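Local coordinates for lipid binding protein LpqN (Mycobacterium tuberculosis, PDB 6E5F) that supports cell envelope biogenesis as a lipid-binding lipoprotein that interacts with the periplasmic domains of mycolate transporters MmpL3 and MmpL11 and acts as a virulence factor, at residues G81-D86 and V188-Q193; D91-L96 and G105-T110; V122-K127 and Q200-A205; K127-I132 and Q193-V198. All blocks are in the same frame, centred on the assembly; numbering follows the deposited sequence. Where two conformers were deposited one is given.

Contact 1: residues G81-D86 and V188-Q193; sequences GSPTID and VVIPSQ
The carboxamide of Gln-193 lies flat beneath the backbone of Gly-81, whose carbonyl oxygen stands over one of its faces, 3.5 Å from Gln-193 CD. Gly-81 CA is 3.4 Å from Gln-193 OE1. Gly-81 O is also 3.4 Å from Gln-193 NE2, but the amide hydrogens lie in the plane of the group while this oxygen sits above it, and no hydrogen bond results. At the edge, in the plane of the group, NE2 donates to water W3, which also donates to Ser-82 O. It bonds weakly to Pro-228 O at the C-terminus and to water W2, which lies on the same side as Gly-81 O. An extended chain (chi2 -176°) carries the amide to its place. Glycine suits the other side because its backbone has a positive phi; its CA rests near the amide oxygen.

Water supplies the polar links that the two backbones do not make directly. W1 donates to both Gly-81 O and Gln-193 O, while W2 receives the Ser-192 hydroxyl at 2.6 Å from OG and donates to Gly-81 O. Farther along, the contact becomes apolar. Pro-83 CG meets Ile-190 CG2 at 4.3 Å. With CG1 beside the backbone N in both isoleucines, the CD1 methyls of Ile-85 and Ile-190 are carried to within 4.1 Å, the chains crossing at a slant. Phe-197 packs on Pro-83 and Leu-199 on Ile-85. The small two-stranded sheet 84-86/225-227 and the loop before it pack on the large curved antiparallel sheet near its 192-195 hairpin turn, in a domain of the Mog1p/PsbP clan.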
loop_
_atom_site.group_PDB
_atom_site.type_symbol
_atom_site.label_atom_id
_atom_site.label_comp_id
_atom_site.label_asym_id
_atom_site.label_seq_id
_atom_site.Cartn_x
_atom_site.Cartn_y
_atom_site.Cartn_z
ATOM N N GLY A 81 5.180 -18.427 9.193
ATOM C CA GLY A 81 4.040 -17.838 9.858
ATOM C C GLY A 81 3.363 -16.712 9.112
ATOM O O GLY A 81 2.384 -16.153 9.631
ATOM N N SER A 82 3.837 -16.359 7.912
ATOM C CA SER A 82 3.298 -15.204 7.201
ATOM C C SER A 82 2.372 -15.640 6.075
ATOM O O SER A 82 2.482 -16.745 5.548
ATOM C CB SER A 82 4.434 -14.351 6.620
ATOM O OG SER A 82 5.095 -15.008 5.553
ATOM N N PRO A 83 1.435 -14.780 5.666
ATOM C CA PRO A 83 0.539 -15.148 4.564
ATOM C C PRO A 83 1.278 -15.151 3.236
ATOM O O PRO A 83 2.308 -14.496 3.065
ATOM C CB PRO A 83 -0.538 -14.054 4.598
ATOM C CG PRO A 83 0.093 -12.920 5.279
ATOM C CD PRO A 83 1.080 -13.480 6.256
ATOM N N THR A 84 0.749 -15.920 2.292
ATOM C CA THR A 84 1.263 -15.937 0.928
ATOM C C THR A 84 0.410 -14.981 0.106
ATOM O O THR A 84 -0.804 -15.175 -0.014
ATOM C CB THR A 84 1.211 -17.343 0.336
ATOM O OG1 THR A 84 1.890 -18.261 1.203
ATOM C CG2 THR A 84 1.872 -17.371 -1.039
ATOM N N ILE A 85 1.044 -13.956 -0.452
ATOM C CA ILE A 85 0.349 -12.896 -1.178
ATOM C C ILE A 85 0.843 -12.937 -2.616
ATOM O O ILE A 85 2.009 -12.630 -2.889
ATOM C CB ILE A 85 0.583 -11.527 -0.538
ATOM C CG1 ILE A 85 0.033 -11.521 0.893
ATOM C CG2 ILE A 85 -0.085 -10.434 -1.366
ATOM C CD1 ILE A 85 0.515 -10.376 1.733
ATOM N N ASP A 86 -0.042 -13.325 -3.532
ATOM C CA ASP A 86 0.292 -13.453 -4.950
ATOM C C ASP A 86 -0.200 -12.193 -5.659
ATOM O O ASP A 86 -1.360 -12.102 -6.066
ATOM C CB ASP A 86 -0.338 -14.716 -5.530
ATOM C CG ASP A 86 -0.020 -14.905 -7.002
ATOM O OD1 ASP A 86 1.176 -15.002 -7.345
ATOM O OD2 ASP A 86 -0.968 -14.967 -7.813
ATOM N N VAL A 188 -4.546 -3.538 3.373
ATOM C CA VAL A 188 -5.295 -4.780 3.537
ATOM C C VAL A 188 -4.947 -5.355 4.902
ATOM O O VAL A 188 -3.768 -5.469 5.241
ATOM C CB VAL A 188 -4.948 -5.798 2.439
ATOM C CG1 VAL A 188 -5.875 -7.009 2.520
ATOM C CG2 VAL A 188 -4.998 -5.157 1.055
ATOM N N VAL A 189 -5.967 -5.686 5.680
ATOM C CA VAL A 189 -5.777 -6.262 7.010
ATOM C C VAL A 189 -6.019 -7.759 6.931
ATOM O O VAL A 189 -7.070 -8.210 6.457
ATOM C CB VAL A 189 -6.686 -5.578 8.041
ATOM C CG1 VAL A 189 -6.538 -6.217 9.397
ATOM C CG2 VAL A 189 -6.336 -4.109 8.129
ATOM N N ILE A 190 -5.043 -8.527 7.394
ATOM C CA ILE A 190 -5.036 -9.978 7.228
ATOM C C ILE A 190 -4.834 -10.605 8.603
ATOM O O ILE A 190 -3.692 -10.901 8.988
ATOM C CB ILE A 190 -3.948 -10.414 6.234
ATOM C CG1 ILE A 190 -4.084 -9.665 4.899
ATOM C CG2 ILE A 190 -3.999 -11.935 6.020
ATOM C CD1 ILE A 190 -2.819 -9.702 4.056
ATOM N N PRO A 191 -5.893 -10.809 9.386
ATOM C CA PRO A 191 -5.722 -11.489 10.679
ATOM C C PRO A 191 -5.380 -12.953 10.453
ATOM O O PRO A 191 -6.063 -13.653 9.703
ATOM C CB PRO A 191 -7.094 -11.331 11.353
ATOM C CG PRO A 191 -7.815 -10.277 10.557
ATOM C CD PRO A 191 -7.292 -10.405 9.170
ATOM N N SER A 192 -4.309 -13.415 11.101
ATOM C CA SER A 192 -3.828 -14.764 10.862
ATOM C C SER A 192 -2.773 -15.136 11.889
ATOM O O SER A 192 -1.907 -14.321 12.223
ATOM C CB SER A 192 -3.199 -14.876 9.469
ATOM O OG SER A 192 -2.607 -16.153 9.309
ATOM N N GLN A 193 -2.843 -16.385 12.348
ATOM C CA GLN A 193 -1.771 -17.024 13.110
ATOM C C GLN A 193 -1.305 -16.172 14.284
ATOM O O GLN A 193 -0.116 -15.887 14.447
ATOM C CB GLN A 193 -0.604 -17.401 12.195
ATOM C CG GLN A 193 -0.969 -18.400 11.112
ATOM C CD GLN A 193 0.228 -18.818 10.293
ATOM O OE1 GLN A 193 1.198 -19.342 10.831
ATOM N NE2 GLN A 193 0.169 -18.594 8.990
HETATM O O HOH W 1 2.341 -15.625 12.631
HETATM O O HOH W 2 -0.403 -16.011 7.913
HETATM O O HOH W 3 2.415 -19.270 6.753
#

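Contact 2: residues D91-L96 and G105-T110; sequences DDWRLL and GGIVYT
Trp-93 reaches across the hairpin to Ile-107 and Tyr-109, and each part of its side chain has its own neighbour. CB starts 3.7 Å from Val-108 O. With CG beside the backbone N (chi1 -67°), the indole swings over the partner strand. On its pyrrole side NE1 comes 3.5 Å from Tyr-109 CD1, the two rings meeting obliquely with planes at 58°. Tyr-109 CB stands almost squarely over the six-membered ring, a CH-pi contact 4.0 Å from its centroid, nearest CE2 and CZ2. Ile-107 CD1 sits over the opposite face, offset toward the rim. CE3 lies 3.5 Å from Ile-107 CG1 and 3.3 Å from Val-108 C, and CZ3 comes 3.6 Å from Ile-107 O. A large flat side chain suits this slot, which Thr-212, Leu-213 and Ala-216 of helix 210-223 also line.

On the other face of the ladder Leu-96 CD2 touches Val-108 CG1 at 3.6 Å, and the same methyl of Val-108 lies over the Arg-94 guanidinium. Between the faces, Arg-94 and Val-108 exchange two backbone hydrogen bonds, Leu-96 pairs with Gly-106, and Asp-92 O accepts Thr-110 N at 2.9 Å. Together these form an antiparallel beta hairpin, its strands 93-96 and 106-109 joined by a nine-residue loop.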
loop_
_atom_site.group_PDB
_atom_site.type_symbol
_atom_site.label_atom_id
_atom_site.label_comp_id
_atom_site.label_asym_id
_atom_site.label_seq_id
_atom_site.Cartn_x
_atom_site.Cartn_y
_atom_site.Cartn_z
ATOM N N ASP A 91 0.827 -6.350 -17.601
ATOM C CA ASP A 91 1.587 -6.224 -18.836
ATOM C C ASP A 91 2.252 -4.856 -18.903
ATOM O O ASP A 91 1.682 -3.847 -18.481
ATOM C CB ASP A 91 0.665 -6.418 -20.037
ATOM C CG ASP A 91 0.168 -7.845 -20.164
ATOM O OD1 ASP A 91 0.910 -8.769 -19.769
ATOM O OD2 ASP A 91 -0.962 -8.042 -20.658
ATOM N N ASP A 92 3.476 -4.834 -19.430
ATOM C CA ASP A 92 4.323 -3.649 -19.542
ATOM C C ASP A 92 4.902 -3.203 -18.204
ATOM O O ASP A 92 5.600 -2.182 -18.157
ATOM C CB ASP A 92 3.629 -2.470 -20.239
ATOM C CG ASP A 92 3.280 -2.772 -21.685
ATOM O OD1 ASP A 92 3.963 -3.619 -22.297
ATOM O OD2 ASP A 92 2.325 -2.161 -22.208
ATOM N N TRP A 93 4.634 -3.920 -17.117
ATOM C CA TRP A 93 5.284 -3.688 -15.838
ATOM C C TRP A 93 6.282 -4.809 -15.577
ATOM O O TRP A 93 6.141 -5.919 -16.099
ATOM C CB TRP A 93 4.263 -3.658 -14.697
ATOM C CG TRP A 93 3.330 -2.484 -14.743
ATOM C CD1 TRP A 93 2.346 -2.253 -15.659
ATOM C CD2 TRP A 93 3.288 -1.384 -13.824
ATOM N NE1 TRP A 93 1.699 -1.078 -15.372
ATOM C CE2 TRP A 93 2.256 -0.525 -14.250
ATOM C CE3 TRP A 93 4.021 -1.043 -12.685
ATOM C CZ2 TRP A 93 1.942 0.650 -13.578
ATOM C CZ3 TRP A 93 3.709 0.124 -12.020
ATOM C CH2 TRP A 93 2.677 0.959 -12.468
ATOM N N ARG A 94 7.298 -4.510 -14.775
ATOM C CA ARG A 94 8.290 -5.505 -14.394
ATOM C C ARG A 94 8.335 -5.635 -12.878
ATOM O O ARG A 94 8.093 -4.674 -12.143
ATOM C CB ARG A 94 9.687 -5.178 -14.957
ATOM C CG ARG A 94 10.517 -4.172 -14.160
ATOM C CD ARG A 94 12.008 -4.320 -14.473
ATOM N NE ARG A 94 12.851 -3.787 -13.403
ATOM C CZ ARG A 94 13.413 -2.580 -13.404
ATOM N NH1 ARG A 94 13.238 -1.750 -14.425
ATOM N NH2 ARG A 94 14.159 -2.203 -12.374
ATOM N N LEU A 95 8.663 -6.840 -12.423
ATOM C CA LEU A 95 8.699 -7.136 -10.999
ATOM C C LEU A 95 9.922 -6.496 -10.352
ATOM O O LEU A 95 11.031 -6.542 -10.892
ATOM C CB LEU A 95 8.758 -8.652 -10.807
ATOM C CG LEU A 95 8.535 -9.223 -9.409
ATOM C CD1 LEU A 95 7.231 -8.726 -8.813
ATOM C CD2 LEU A 95 8.543 -10.744 -9.472
ATOM N N LEU A 96 9.709 -5.890 -9.175
ATOM C CA LEU A 96 10.801 -5.352 -8.376
ATOM C C LEU A 96 11.099 -6.310 -7.238
ATOM O O LEU A 96 10.175 -6.689 -6.506
ATOM C CB LEU A 96 10.406 -3.997 -7.793
ATOM C CG LEU A 96 10.245 -2.823 -8.761
ATOM C CD1 LEU A 96 9.808 -1.580 -8.000
ATOM C CD2 LEU A 96 11.531 -2.561 -9.520
ATOM N N GLY A 105 8.773 -6.083 -2.202
ATOM C CA GLY A 105 8.734 -6.084 -3.645
ATOM C C GLY A 105 7.797 -5.024 -4.187
ATOM O O GLY A 105 7.288 -4.159 -3.472
ATOM N N GLY A 106 7.584 -5.101 -5.493
ATOM C CA GLY A 106 6.718 -4.150 -6.157
ATOM C C GLY A 106 6.766 -4.353 -7.656
ATOM O O GLY A 106 7.251 -5.371 -8.152
ATOM N N ILE A 107 6.235 -3.360 -8.367
ATOM C CA ILE A 107 6.255 -3.350 -9.820
ATOM C C ILE A 107 6.585 -1.941 -10.282
ATOM O O ILE A 107 6.225 -0.955 -9.628
ATOM C CB ILE A 107 4.918 -3.831 -10.427
ATOM C CG1 ILE A 107 3.749 -3.033 -9.846
ATOM C CG2 ILE A 107 4.732 -5.319 -10.182
ATOM C CD1 ILE A 107 2.412 -3.338 -10.496
ATOM N N VAL A 108 7.273 -1.854 -11.415
ATOM C CA VAL A 108 7.616 -0.585 -12.041
ATOM C C VAL A 108 7.209 -0.653 -13.506
ATOM O O VAL A 108 7.318 -1.705 -14.144
ATOM C CB VAL A 108 9.116 -0.258 -11.892
ATOM C CG1 VAL A 108 9.977 -1.345 -12.521
ATOM C CG2 VAL A 108 9.431 1.092 -12.512
ATOM N N TYR A 109 6.722 0.468 -14.033
ATOM C CA TYR A 109 6.284 0.536 -15.421
ATOM C C TYR A 109 7.497 0.628 -16.340
ATOM O O TYR A 109 8.413 1.420 -16.097
ATOM C CB TYR A 109 5.383 1.757 -15.605
ATOM C CG TYR A 109 4.678 1.826 -16.940
ATOM C CD1 TYR A 109 3.826 0.810 -17.349
ATOM C CD2 TYR A 109 4.844 2.920 -17.780
ATOM C CE1 TYR A 109 3.174 0.870 -18.565
ATOM C CE2 TYR A 109 4.194 2.991 -18.995
ATOM C CZ TYR A 109 3.358 1.964 -19.382
ATOM O OH TYR A 109 2.708 2.029 -20.593
ATOM N N THR A 110 7.499 -0.180 -17.401
ATOM C CA THR A 110 8.663 -0.321 -18.268
ATOM C C THR A 110 8.688 0.670 -19.426
ATOM O O THR A 110 9.623 0.627 -20.232
ATOM C CB THR A 110 8.738 -1.749 -18.831
ATOM O OG1 THR A 110 7.610 -1.991 -19.684
ATOM C CG2 THR A 110 8.754 -2.768 -17.707
#

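Contact 3: residues V122-K127 and Q200-A205; sequences VAILSK and QLNADA
Val-122 and Asn-202 exchange two backbone hydrogen bonds, as do Ile-124 and Gln-200. The bond from Asn-202 N to Val-122 O is 2.8 Å and nearly straight, 176° at the hydrogen. That from Ile-124 N to Gln-200 O is the most bent of the four, at 157°. Between these two hydrogen-bonded pairs sits the non-hydrogen-bonded pair Ala-123 and Leu-201, where weaker CA-H...O contacts take over: Ala-123 CA lies 3.3 Å from Gln-200 O, and Leu-201 CA lies 3.4 Å from Val-122 O.

This is the middle of the main antiparallel sheet, where strands 120-130 and 195-206 run side by side close to the centre of the chain. The face bearing Ala-123 and Leu-201 looks toward helix 210-223 and the bound dodecyl trehaloside. The glycolipid touches Ala-203 and comes within about 4 Å of the Leu-201 side chain.

Apolar packing on that face rests on Leu-201 CD2, which reaches back over the neighbouring strand to 3.7 Å from Ala-123 CB. A short alanine opposite a long leucine suits this close pair, and Ile-220 packs on the leucine from the helix.

The opposite face mixes the aliphatic Val-122 and Ile-124 of one strand with the amides Gln-200 and Asn-202 of the other. Ile-124 has CG1 beside the backbone N (chi1 -54°), which sends CD1 to 3.2 Å from Asn-202 ND2, a tight, oblique approach off the amide plane. OD1 of the same amide accepts from Gln-185 NE2, which helps fix its rotation, and Gln-200 NE2 is bound by Thr-187 OG1. Both partners belong to strand 179-192, next in the sheet.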
loop_
_atom_site.group_PDB
_atom_site.type_symbol
_atom_site.label_atom_id
_atom_site.label_comp_id
_atom_site.label_asym_id
_atom_site.label_seq_id
_atom_site.Cartn_x
_atom_site.Cartn_y
_atom_site.Cartn_z
ATOM N N VAL A 122 4.600 -0.146 -4.947
ATOM C CA VAL A 122 5.510 -0.808 -4.020
ATOM C C VAL A 122 4.697 -1.405 -2.885
ATOM O O VAL A 122 3.716 -0.817 -2.427
ATOM C CB VAL A 122 6.563 0.185 -3.490
ATOM C CG1 VAL A 122 7.252 -0.357 -2.260
ATOM C CG2 VAL A 122 7.570 0.509 -4.585
ATOM N N ALA A 123 5.098 -2.598 -2.447
ATOM C CA ALA A 123 4.389 -3.317 -1.397
ATOM C C ALA A 123 5.215 -3.323 -0.116
ATOM O O ALA A 123 6.445 -3.370 -0.153
ATOM C CB ALA A 123 4.120 -4.764 -1.824
ATOM N N ILE A 124 4.509 -3.252 1.015
ATOM C CA ILE A 124 5.106 -3.404 2.337
ATOM C C ILE A 124 4.202 -4.344 3.121
ATOM O O ILE A 124 2.972 -4.222 3.057
ATOM C CB ILE A 124 5.191 -2.047 3.064
ATOM C CG1 ILE A 124 5.921 -1.009 2.208
ATOM C CG2 ILE A 124 5.887 -2.207 4.400
ATOM C CD1 ILE A 124 5.491 0.412 2.494
ATOM N N LEU A 125 4.790 -5.285 3.841
ATOM C CA LEU A 125 4.028 -6.198 4.683
ATOM C C LEU A 125 4.598 -6.152 6.092
ATOM O O LEU A 125 5.806 -6.305 6.286
ATOM C CB LEU A 125 4.061 -7.624 4.139
ATOM C CG LEU A 125 3.177 -8.646 4.880
ATOM C CD1 LEU A 125 1.709 -8.228 4.840
ATOM C CD2 LEU A 125 3.350 -10.027 4.281
ATOM N N SER A 126 3.722 -5.908 7.064
ATOM C CA SER A 126 4.095 -5.831 8.464
ATOM C C SER A 126 3.266 -6.831 9.257
ATOM O O SER A 126 2.130 -7.150 8.885
ATOM C CB SER A 126 3.856 -4.431 9.032
ATOM O OG SER A 126 4.514 -3.443 8.256
ATOM N N LYS A 127 3.840 -7.315 10.346
ATOM C CA LYS A 127 3.183 -8.235 11.261
ATOM C C LYS A 127 2.965 -7.488 12.565
ATOM O O LYS A 127 3.927 -6.995 13.167
ATOM C CB LYS A 127 4.052 -9.465 11.492
ATOM C CG LYS A 127 3.442 -10.498 12.430
ATOM C CD LYS A 127 4.401 -11.669 12.616
ATOM C CE LYS A 127 3.791 -12.781 13.440
ATOM N NZ LYS A 127 4.750 -13.909 13.610
ATOM N N GLN A 200 0.415 -3.022 2.649
ATOM C CA GLN A 200 0.164 -1.720 2.041
ATOM C C GLN A 200 0.747 -1.718 0.643
ATOM O O GLN A 200 1.885 -2.153 0.431
ATOM C CB GLN A 200 0.713 -0.579 2.904
ATOM C CG GLN A 200 -0.047 -0.437 4.234
ATOM C CD GLN A 200 0.210 0.872 4.949
ATOM O OE1 GLN A 200 1.350 1.235 5.224
ATOM N NE2 GLN A 200 -0.863 1.595 5.253
ATOM N N LEU A 201 -0.058 -1.266 -0.310
ATOM C CA LEU A 201 0.372 -1.071 -1.687
ATOM C C LEU A 201 0.385 0.431 -1.946
ATOM O O LEU A 201 -0.659 1.088 -1.855
ATOM C CB LEU A 201 -0.559 -1.795 -2.655
ATOM C CG LEU A 201 -0.734 -3.302 -2.410
ATOM C CD1 LEU A 201 -1.762 -3.878 -3.375
ATOM C CD2 LEU A 201 0.585 -4.044 -2.533
ATOM N N ASN A 202 1.563 0.961 -2.220
ATOM C CA ASN A 202 1.782 2.400 -2.360
ATOM C C ASN A 202 2.058 2.695 -3.828
ATOM O O ASN A 202 3.113 2.319 -4.349
ATOM C CB ASN A 202 2.976 2.826 -1.506
ATOM C CG ASN A 202 2.721 2.682 -0.018
ATOM O OD1 ASN A 202 1.590 2.782 0.438
ATOM N ND2 ASN A 202 3.778 2.454 0.749
ATOM N N ALA A 203 1.124 3.376 -4.485
ATOM C CA ALA A 203 1.274 3.742 -5.890
ATOM C C ALA A 203 1.690 5.203 -6.006
ATOM O O ALA A 203 1.199 6.054 -5.261
ATOM C CB ALA A 203 -0.045 3.524 -6.633
ATOM N N ASP A 204 2.604 5.482 -6.933
ATOM C CA ASP A 204 3.056 6.850 -7.149
ATOM C C ASP A 204 3.456 7.032 -8.603
ATOM O O ASP A 204 4.127 6.180 -9.187
ATOM C CB ASP A 204 4.242 7.169 -6.233
ATOM C CG ASP A 204 4.980 8.428 -6.647
ATOM O OD1 ASP A 204 4.467 9.536 -6.396
ATOM O OD2 ASP A 204 6.079 8.309 -7.230
ATOM N N ALA A 205 3.035 8.152 -9.184
ATOM C CA ALA A 205 3.440 8.501 -10.540
ATOM C C ALA A 205 3.268 9.998 -10.733
ATOM O O ALA A 205 2.533 10.659 -9.995
ATOM C CB ALA A 205 2.616 7.740 -11.584
#

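Contact 4: residues K127-I132 and Q193-V198; sequences KLTGDI and QGAVFV
An antiparallel ladder nearing its end joins the last residues of strand 120-130 to the first of strand 195-206, with Lys-127 beside Phe-197 and Leu-128 beside Val-196. Leu-128 and Val-196 are the hydrogen-bonded pair. Val-196 N gives Leu-128 O a nearly linear bond of 2.8 Å, whereas Leu-128 N approaches Val-196 O from above the carbonyl plane.

Lys-127 is fully extended, CG opposite the backbone N (chi1 -180°), and lies alongside Phe-197. Its CG rests over the phenyl face, 4.1 Å from the ring centroid, a CH-pi contact. Farther out, CE passes 3.8 Å from Ala-195 CB. Lysine suits this place because its methylenes cover the ring while NZ extends to water W1, which bridges to Gln-193 O in the turn before the strand.

This part of the main sheet lies between strand 70-74 and strand 179-192, and helix 61-66 reaches its Leu-128 face. There Leu-128 CD1 meets Val-198 CG2 at 3.6 Å. Ile-132 bends back through an inverse gamma turn centred on Asp-131, bringing its CG2 to 3.9 Å from Val-196 CG2. Gly-130 precedes that turn with backbone angles at which a side chain would collide with the carbonyl oxygen of Thr-129, so glycine suits the position. Its N-H reaches across to Gly-194 O through water W4, 3.1 Å from Gly-130 N.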
loop_
_atom_site.group_PDB
_atom_site.type_symbol
_atom_site.label_atom_id
_atom_site.label_comp_id
_atom_site.label_asym_id
_atom_site.label_seq_id
_atom_site.Cartn_x
_atom_site.Cartn_y
_atom_site.Cartn_z
ATOM N N LYS A 127 3.840 -7.315 10.346
ATOM C CA LYS A 127 3.183 -8.235 11.261
ATOM C C LYS A 127 2.965 -7.488 12.565
ATOM O O LYS A 127 3.927 -6.995 13.167
ATOM C CB LYS A 127 4.052 -9.465 11.492
ATOM C CG LYS A 127 3.442 -10.498 12.430
ATOM C CD LYS A 127 4.401 -11.669 12.616
ATOM C CE LYS A 127 3.791 -12.781 13.440
ATOM N NZ LYS A 127 4.750 -13.909 13.610
ATOM N N LEU A 128 1.707 -7.386 12.985
ATOM C CA LEU A 128 1.344 -6.701 14.217
ATOM C C LEU A 128 0.843 -7.729 15.220
ATOM O O LEU A 128 -0.028 -8.542 14.899
ATOM C CB LEU A 128 0.247 -5.667 13.953
ATOM C CG LEU A 128 0.563 -4.633 12.874
ATOM C CD1 LEU A 128 -0.568 -3.614 12.773
ATOM C CD2 LEU A 128 1.880 -3.936 13.145
ATOM N N THR A 129 1.407 -7.703 16.422
ATOM C CA THR A 129 0.969 -8.574 17.501
ATOM C C THR A 129 0.720 -7.735 18.743
ATOM O O THR A 129 1.214 -6.613 18.875
ATOM C CB THR A 129 2.005 -9.665 17.808
ATOM O OG1 THR A 129 3.277 -9.062 18.060
ATOM C CG2 THR A 129 2.122 -10.632 16.640
ATOM N N GLY A 130 -0.060 -8.297 19.658
ATOM C CA GLY A 130 -0.355 -7.630 20.906
ATOM C C GLY A 130 -1.773 -7.105 20.950
ATOM O O GLY A 130 -2.715 -7.795 20.547
ATOM N N ASP A 131 -1.932 -5.875 21.435
ATOM C CA ASP A 131 -3.253 -5.276 21.634
ATOM C C ASP A 131 -3.697 -4.587 20.341
ATOM O O ASP A 131 -3.826 -3.368 20.259
ATOM C CB ASP A 131 -3.208 -4.297 22.798
ATOM C CG ASP A 131 -4.584 -3.843 23.238
ATOM O OD1 ASP A 131 -5.573 -4.519 22.887
ATOM O OD2 ASP A 131 -4.674 -2.808 23.929
ATOM N N ILE A 132 -3.936 -5.410 19.327
ATOM C CA ILE A 132 -4.185 -4.947 17.966
ATOM C C ILE A 132 -5.627 -5.265 17.596
ATOM O O ILE A 132 -6.079 -6.408 17.742
ATOM C CB ILE A 132 -3.183 -5.580 16.980
ATOM C CG1 ILE A 132 -3.453 -5.115 15.545
ATOM C CG2 ILE A 132 -3.215 -7.094 17.061
ATOM C CD1 ILE A 132 -3.043 -3.700 15.297
ATOM N N GLN A 193 -2.843 -16.385 12.348
ATOM C CA GLN A 193 -1.771 -17.024 13.110
ATOM C C GLN A 193 -1.305 -16.172 14.284
ATOM O O GLN A 193 -0.116 -15.887 14.447
ATOM C CB GLN A 193 -0.604 -17.401 12.195
ATOM C CG GLN A 193 -0.969 -18.400 11.112
ATOM C CD GLN A 193 0.228 -18.818 10.293
ATOM O OE1 GLN A 193 1.198 -19.342 10.831
ATOM N NE2 GLN A 193 0.169 -18.594 8.990
ATOM N N GLY A 194 -2.258 -15.778 15.125
ATOM C CA GLY A 194 -1.945 -15.001 16.308
ATOM C C GLY A 194 -1.435 -13.603 16.040
ATOM O O GLY A 194 -0.800 -13.006 16.913
ATOM N N ALA A 195 -1.702 -13.052 14.862
ATOM C CA ALA A 195 -1.200 -11.737 14.518
ATOM C C ALA A 195 -2.186 -11.081 13.566
ATOM O O ALA A 195 -3.148 -11.704 13.105
ATOM C CB ALA A 195 0.189 -11.826 13.881
ATOM N N VAL A 196 -1.951 -9.808 13.289
ATOM C CA VAL A 196 -2.650 -9.096 12.229
ATOM C C VAL A 196 -1.572 -8.636 11.265
ATOM O O VAL A 196 -0.741 -7.789 11.609
ATOM C CB VAL A 196 -3.472 -7.918 12.760
ATOM C CG1 VAL A 196 -4.094 -7.153 11.618
ATOM C CG2 VAL A 196 -4.560 -8.418 13.701
ATOM N N PHE A 197 -1.573 -9.202 10.067
ATOM C CA PHE A 197 -0.668 -8.761 9.022
ATOM C C PHE A 197 -1.315 -7.609 8.272
ATOM O O PHE A 197 -2.532 -7.606 8.034
ATOM C CB PHE A 197 -0.349 -9.912 8.072
ATOM C CG PHE A 197 0.476 -11.000 8.706
ATOM C CD1 PHE A 197 -0.125 -12.010 9.429
ATOM C CD2 PHE A 197 1.857 -10.996 8.590
ATOM C CE1 PHE A 197 0.644 -13.007 10.019
ATOM C CE2 PHE A 197 2.621 -11.987 9.172
ATOM C CZ PHE A 197 2.011 -12.989 9.887
ATOM N N VAL A 198 -0.512 -6.613 7.933
ATOM C CA VAL A 198 -0.986 -5.417 7.246
ATOM C C VAL A 198 -0.173 -5.269 5.968
ATOM O O VAL A 198 1.045 -5.042 6.016
ATOM C CB VAL A 198 -0.859 -4.166 8.121
ATOM C CG1 VAL A 198 -1.387 -2.932 7.362
ATOM C CG2 VAL A 198 -1.597 -4.355 9.445
HETATM O O HOH W 1 2.341 -15.625 12.631
HETATM O O HOH W 4 -1.611 -10.629 18.375
#

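How the contacts relate
Contacts 3 and 4 are consecutive stretches of one ladder, strands 120-130 with 195-206, sharing Lys-127 and joined by the backbone pairing of Ser-126 with Val-198. Contact 3 is the most central and adjoins the lipid pocket; contact 4 lies toward one outer end, where waters begin to bridge the backbones. Contact 2 extends the same sheet on the opposite side of the chain's centre, Gly-105 O pairing with Ala-123 N, and buries a tryptophan against a tyrosine and an isoleucine. Contact 1 differs in lacking any direct hydrogen bond: methyls and waters join its segments. It adjoins contact 4 through Phe-197 and shares Gln-193 and a water with it.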